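Side-chain contacts in transcriptional regulator, IclR family (Ruegeria sp. TM1040, PDB 3R4K), which is a putative IclR-family transcriptional regulator that probably binds DNA through its helix-turn-helix domain and may sense a small effector with its C-terminal domain: residues L140-Y145 against L211-V216; R84-E89 against R236-S241. All blocks are in the same frame, centred on the assembly; numbering follows the deposited sequence.

Contact 1. Residues L140-Y145 against L211-V216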
loop_
_atom_site.group_PDB
_atom_site.type_symbol
_atom_site.label_atom_id
_atom_site.label_comp_id
_atom_site.label_asym_id
_atom_site.label_seq_id
_atom_site.Cartn_x
_atom_site.Cartn_y
_atom_site.Cartn_z
ATOM N N LEU A 140 -2.601 -14.651 20.614
ATOM C CA LEU A 140 -1.783 -15.847 20.362
ATOM C C LEU A 140 -1.572 -16.046 18.860
ATOM O O LEU A 140 -0.463 -16.400 18.456
ATOM C CB LEU A 140 -2.393 -17.109 21.007
ATOM C CG LEU A 140 -2.402 -17.134 22.540
ATOM C CD1 LEU A 140 -3.433 -18.115 23.065
ATOM C CD2 LEU A 140 -1.020 -17.431 23.116
ATOM N N ALA A 141 -2.616 -15.797 18.042
ATOM C CA ALA A 141 -2.557 -15.893 16.576
ATOM C C ALA A 141 -1.512 -14.905 16.009
ATOM O O ALA A 141 -0.750 -15.281 15.128
ATOM C CB ALA A 141 -3.933 -15.619 15.964
ATOM N N VAL A 142 -1.462 -13.662 16.553
ATOM C CA VAL A 142 -0.545 -12.585 16.145
ATOM C C VAL A 142 0.874 -12.898 16.634
ATOM O O VAL A 142 1.812 -12.731 15.874
ATOM C CB VAL A 142 -1.037 -11.182 16.624
ATOM C CG1 VAL A 142 -0.000 -10.093 16.353
ATOM C CG2 VAL A 142 -2.363 -10.809 15.971
ATOM N N LEU A 143 1.030 -13.340 17.891
ATOM C CA LEU A 143 2.327 -13.682 18.493
ATOM C C LEU A 143 3.003 -14.828 17.745
ATOM O O LEU A 143 4.206 -14.787 17.512
ATOM C CB LEU A 143 2.129 -14.073 19.967
ATOM C CG LEU A 143 3.183 -13.590 20.952
ATOM C CD1 LEU A 143 3.421 -12.082 20.833
ATOM C CD2 LEU A 143 2.787 -13.936 22.367
ATOM N N ALA A 144 2.218 -15.831 17.342
ATOM C CA ALA A 144 2.718 -17.012 16.656
ATOM C C ALA A 144 3.373 -16.692 15.296
ATOM O O ALA A 144 4.217 -17.465 14.830
ATOM C CB ALA A 144 1.593 -18.003 16.459
ATOM N N TYR A 145 3.014 -15.553 14.681
ATOM C CA TYR A 145 3.562 -15.163 13.385
ATOM C C TYR A 145 4.319 -13.836 13.445
ATOM O O TYR A 145 4.589 -13.220 12.407
ATOM C CB TYR A 145 2.443 -15.140 12.346
ATOM C CG TYR A 145 1.944 -16.537 12.058
ATOM C CD1 TYR A 145 2.659 -17.390 11.230
ATOM C CD2 TYR A 145 0.809 -17.041 12.689
ATOM C CE1 TYR A 145 2.223 -18.683 10.975
ATOM C CE2 TYR A 145 0.362 -18.338 12.443
ATOM C CZ TYR A 145 1.069 -19.152 11.575
ATOM O OH TYR A 145 0.629 -20.415 11.288
ATOM N N LEU A 211 -0.642 -8.683 10.336
ATOM C CA LEU A 211 -1.307 -7.376 10.556
ATOM C C LEU A 211 -2.150 -7.339 11.820
ATOM O O LEU A 211 -2.349 -6.279 12.432
ATOM C CB LEU A 211 -2.296 -7.050 9.407
ATOM C CG LEU A 211 -1.809 -6.621 8.073
ATOM C CD1 LEU A 211 -2.956 -6.100 7.295
ATOM C CD2 LEU A 211 -0.760 -5.532 8.180
ATOM N N GLY A 212 -2.772 -8.472 12.079
ATOM C CA GLY A 212 -3.716 -8.649 13.157
ATOM C C GLY A 212 -4.349 -10.017 13.098
ATOM O O GLY A 212 -3.724 -10.982 12.628
ATOM N N ALA A 213 -5.586 -10.110 13.594
ATOM C CA ALA A 213 -6.295 -11.381 13.671
ATOM C C ALA A 213 -7.787 -11.210 13.553
ATOM O O ALA A 213 -8.348 -10.211 14.024
ATOM C CB ALA A 213 -5.972 -12.088 14.987
ATOM N N LEU A 214 -8.426 -12.227 12.946
ATOM C CA LEU A 214 -9.862 -12.355 12.780
ATOM C C LEU A 214 -10.340 -13.412 13.777
ATOM O O LEU A 214 -9.775 -14.513 13.815
ATOM C CB LEU A 214 -10.208 -12.720 11.326
ATOM C CG LEU A 214 -11.688 -12.876 11.017
ATOM C CD1 LEU A 214 -12.426 -11.583 11.236
ATOM C CD2 LEU A 214 -11.894 -13.385 9.618
ATOM N N ALA A 215 -11.326 -13.074 14.624
ATOM C CA ALA A 215 -11.754 -13.993 15.673
ATOM C C ALA A 215 -13.246 -14.183 15.773
ATOM O O ALA A 215 -14.022 -13.340 15.319
ATOM C CB ALA A 215 -11.229 -13.514 17.015
ATOM N N VAL A 216 -13.633 -15.304 16.422
ATOM C CA VAL A 216 -15.006 -15.702 16.760
ATOM C C VAL A 216 -15.041 -15.885 18.278
ATOM O O VAL A 216 -14.345 -16.764 18.782
ATOM C CB VAL A 216 -15.455 -16.987 15.985
ATOM C CG1 VAL A 216 -16.809 -17.509 16.481
ATOM C CG2 VAL A 216 -15.496 -16.724 14.484
#
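Val142 and Ala141 on helix 137-143 rest on Gly212 and Ala213 of strand 210-219. This is helix-on-sheet packing inside the C-terminal domain. Val142 does most of the touching. Its CB points at the strand and the side chain forks there. CG1 lies anti to the backbone N (chi1 173°) and takes no part in the contact. CG2 lies anti to the carbonyl carbon, and that torsion sends it down onto the strand. Its methyl sits over the face of the peptide group that joins Gly212 to Ala213. Val142 CG2 is 3.6 Å from Gly212 C and equally 3.6 Å from Gly212 O. The same methyl lies beside the Ala213 methyl, with Val142 CG2 4.0 Å from Ala213 CB. Ala213 CB is also met by the methyl one residue back in the helix, at 4.2 Å from Ala141 CB. Gly212 presents only backbone here. With Leu211 it forms a classic beta bulge opposite Ile203 of the neighbouring strand 196-204. Phe133, from a loop, also packs against Val142. On the far side of the helix, Leu140 and Leu143 lean on helix 170-183. No hydrogen bond links the two segments. The contact is buried and made of three small side chains and a bare peptide face, so it relies on van der Waals fit and the exclusion of water.

Contact 2. Residues R84-E89 against R236-S241; sequences RRVLRE and RAAGLS
Helices 79-94 and 225-245 pack side by side on one face of the six-stranded antiparallel sheet of the C-terminal domain. The domain belongs to the GAF clan and has a profilin-like fold. Val86 is the residue of the first helix that bridges the gap, and it meets Ala238 and Ser241, one turn apart on the second helix. The backbones come close here, with Val86 CA 6.1 Å from Ala238 CA. The two methyls of Val86 share the work. CG1 is anti to the backbone N (chi1 171°) and goes to Ala238. It lies 3.9 Å from Ala238 CB and slightly nearer the backbone oxygen, with Val86 CG1 3.6 Å from Ala238 O. CG2 points to the next turn, where Val86 CG2 is 4.1 Å from Ser241 OG. That is a loose touch, without a hydrogen bond. The Ser241 hydroxyl, anti to its backbone N (chi1 172°), is thereby turned toward Val86 CG2. Below the pair, Leu214 of strand 210-219 touches both Val86 and Ala238, so the helix seam closes over the sheet. Leu87 turns from the second helix to Ser112 and Ala114 of strand 107-114. Toward solvent the first helix carries charge. Arg85 and Glu89, one turn apart, form a salt bridge of 3.0 Å between Arg85 NE and Glu89 OE2. It runs along the helix and does not cross to residues 236-241. Arg236 reaches away from this seam, and its NH1 donates to Thr183 O. The seam itself is a valine against an alanine, and the small alanine allows the close approach, with a serine hydroxyl beside it.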
loop_
_atom_site.group_PDB
_atom_site.type_symbol
_atom_site.label_atom_id
_atom_site.label_comp_id
_atom_site.label_asym_id
_atom_site.label_seq_id
_atom_site.Cartn_x
_atom_site.Cartn_y
_atom_site.Cartn_z
ATOM N N ARG A 84 -16.160 -5.410 7.072
ATOM C CA ARG A 84 -17.603 -5.313 7.311
ATOM C C ARG A 84 -18.380 -6.512 6.777
ATOM O O ARG A 84 -19.122 -7.105 7.550
ATOM C CB ARG A 84 -18.219 -4.001 6.773
ATOM C CG ARG A 84 -17.593 -2.709 7.312
ATOM C CD ARG A 84 -17.763 -2.456 8.806
ATOM N NE ARG A 84 -16.876 -1.373 9.247
ATOM C CZ ARG A 84 -16.624 -1.055 10.515
ATOM N NH1 ARG A 84 -17.202 -1.726 11.503
ATOM N NH2 ARG A 84 -15.781 -0.073 10.803
ATOM N N ARG A 85 -18.198 -6.897 5.496
ATOM C CA ARG A 85 -18.922 -8.025 4.895
ATOM C C ARG A 85 -18.441 -9.375 5.455
ATOM O O ARG A 85 -19.257 -10.267 5.678
ATOM C CB ARG A 85 -18.793 -8.000 3.365
ATOM C CG ARG A 85 -19.557 -9.110 2.657
ATOM C CD ARG A 85 -19.262 -9.144 1.169
ATOM N NE ARG A 85 -19.722 -10.389 0.550
ATOM C CZ ARG A 85 -20.472 -10.459 -0.549
ATOM N NH1 ARG A 85 -20.875 -9.350 -1.163
ATOM N NH2 ARG A 85 -20.833 -11.639 -1.038
ATOM N N VAL A 86 -17.129 -9.511 5.687
ATOM C CA VAL A 86 -16.501 -10.725 6.217
ATOM C C VAL A 86 -17.046 -11.032 7.609
ATOM O O VAL A 86 -17.508 -12.156 7.846
ATOM C CB VAL A 86 -14.956 -10.568 6.222
ATOM C CG1 VAL A 86 -14.268 -11.717 6.974
ATOM C CG2 VAL A 86 -14.435 -10.468 4.795
ATOM N N LEU A 87 -17.019 -10.023 8.508
ATOM C CA LEU A 87 -17.478 -10.138 9.883
ATOM C C LEU A 87 -18.970 -10.482 9.938
ATOM O O LEU A 87 -19.338 -11.405 10.679
ATOM C CB LEU A 87 -17.166 -8.848 10.682
ATOM C CG LEU A 87 -15.683 -8.587 11.007
ATOM C CD1 LEU A 87 -15.484 -7.167 11.486
ATOM C CD2 LEU A 87 -15.186 -9.531 12.056
ATOM N N ARG A 88 -19.809 -9.770 9.144
ATOM C CA ARG A 88 -21.257 -9.977 9.000
ATOM C C ARG A 88 -21.570 -11.428 8.632
ATOM O O ARG A 88 -22.399 -12.070 9.289
ATOM C CB ARG A 88 -21.792 -9.056 7.881
ATOM C CG ARG A 88 -23.191 -8.488 8.071
ATOM C CD ARG A 88 -23.702 -7.849 6.784
ATOM N NE ARG A 88 -22.894 -6.707 6.327
ATOM C CZ ARG A 88 -22.333 -6.615 5.121
ATOM N NH1 ARG A 88 -22.468 -7.600 4.240
ATOM N NH2 ARG A 88 -21.633 -5.536 4.790
ATOM N N GLU A 89 -20.896 -11.941 7.576
ATOM C CA GLU A 89 -21.090 -13.294 7.055
ATOM C C GLU A 89 -20.629 -14.352 8.042
ATOM O O GLU A 89 -21.365 -15.306 8.263
ATOM C CB GLU A 89 -20.392 -13.470 5.704
ATOM C CG GLU A 89 -21.141 -12.796 4.565
ATOM C CD GLU A 89 -20.494 -12.827 3.198
ATOM O OE1 GLU A 89 -19.305 -13.210 3.084
ATOM O OE2 GLU A 89 -21.195 -12.452 2.232
ATOM N N ARG A 236 -11.383 -20.047 9.148
ATOM C CA ARG A 236 -10.231 -20.197 8.237
ATOM C C ARG A 236 -10.537 -19.598 6.868
ATOM O O ARG A 236 -9.734 -18.825 6.348
ATOM C CB ARG A 236 -9.822 -21.666 8.083
ATOM C CG ARG A 236 -9.092 -22.222 9.294
ATOM C CD ARG A 236 -8.631 -23.645 9.017
ATOM N NE ARG A 236 -8.353 -24.420 10.233
ATOM C CZ ARG A 236 -7.180 -24.438 10.857
ATOM N NH1 ARG A 236 -6.169 -23.699 10.410
ATOM N NH2 ARG A 236 -7.009 -25.187 11.935
ATOM N N ALA A 237 -11.734 -19.905 6.328
ATOM C CA ALA A 237 -12.226 -19.410 5.043
ATOM C C ALA A 237 -12.388 -17.884 5.067
ATOM O O ALA A 237 -11.908 -17.212 4.151
ATOM C CB ALA A 237 -13.549 -20.085 4.696
ATOM N N ALA A 238 -13.016 -17.338 6.131
ATOM C CA ALA A 238 -13.233 -15.896 6.291
ATOM C C ALA A 238 -11.907 -15.139 6.402
ATOM O O ALA A 238 -11.771 -14.066 5.818
ATOM C CB ALA A 238 -14.099 -15.624 7.499
ATOM N N GLY A 239 -10.937 -15.722 7.110
ATOM C CA GLY A 239 -9.594 -15.163 7.249
ATOM C C GLY A 239 -8.875 -15.010 5.913
ATOM O O GLY A 239 -8.298 -13.953 5.637
ATOM N N LEU A 240 -8.942 -16.052 5.060
ATOM C CA LEU A 240 -8.339 -16.072 3.722
ATOM C C LEU A 240 -9.046 -15.077 2.804
ATOM O O LEU A 240 -8.381 -14.349 2.064
ATOM C CB LEU A 240 -8.361 -17.479 3.107
ATOM C CG LEU A 240 -7.487 -18.545 3.797
ATOM C CD1 LEU A 240 -7.950 -19.926 3.419
ATOM C CD2 LEU A 240 -5.984 -18.346 3.517
ATOM N N SER A 241 -10.382 -15.014 2.889
ATOM C CA SER A 241 -11.214 -14.066 2.153
ATOM C C SER A 241 -10.840 -12.592 2.484
ATOM O O SER A 241 -10.761 -11.765 1.575
ATOM C CB SER A 241 -12.679 -14.322 2.470
ATOM O OG SER A 241 -13.518 -13.315 1.936
#

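In the fold
Contacts 1 and 2 lie on opposite faces of the six-stranded antiparallel sheet, with their centres about 14 Å apart. Strand 210-219 stands between them. Ala213 serves contact 1 on one face, and Leu214 enters contact 2 on the other. There Leu214 CD1 is 3.5 Å from Leu87 CD2, and Leu214 CD2 is 3.9 Å from Val86 CG1. Along the chain the order is 84-89, 140-145, 211-216, 236-241, so contact 1 is nested inside contact 2. Helix 225-245 follows strand 210-219 directly. Together the contacts pack helices against both sides of one strand within the IclR C-terminal domain.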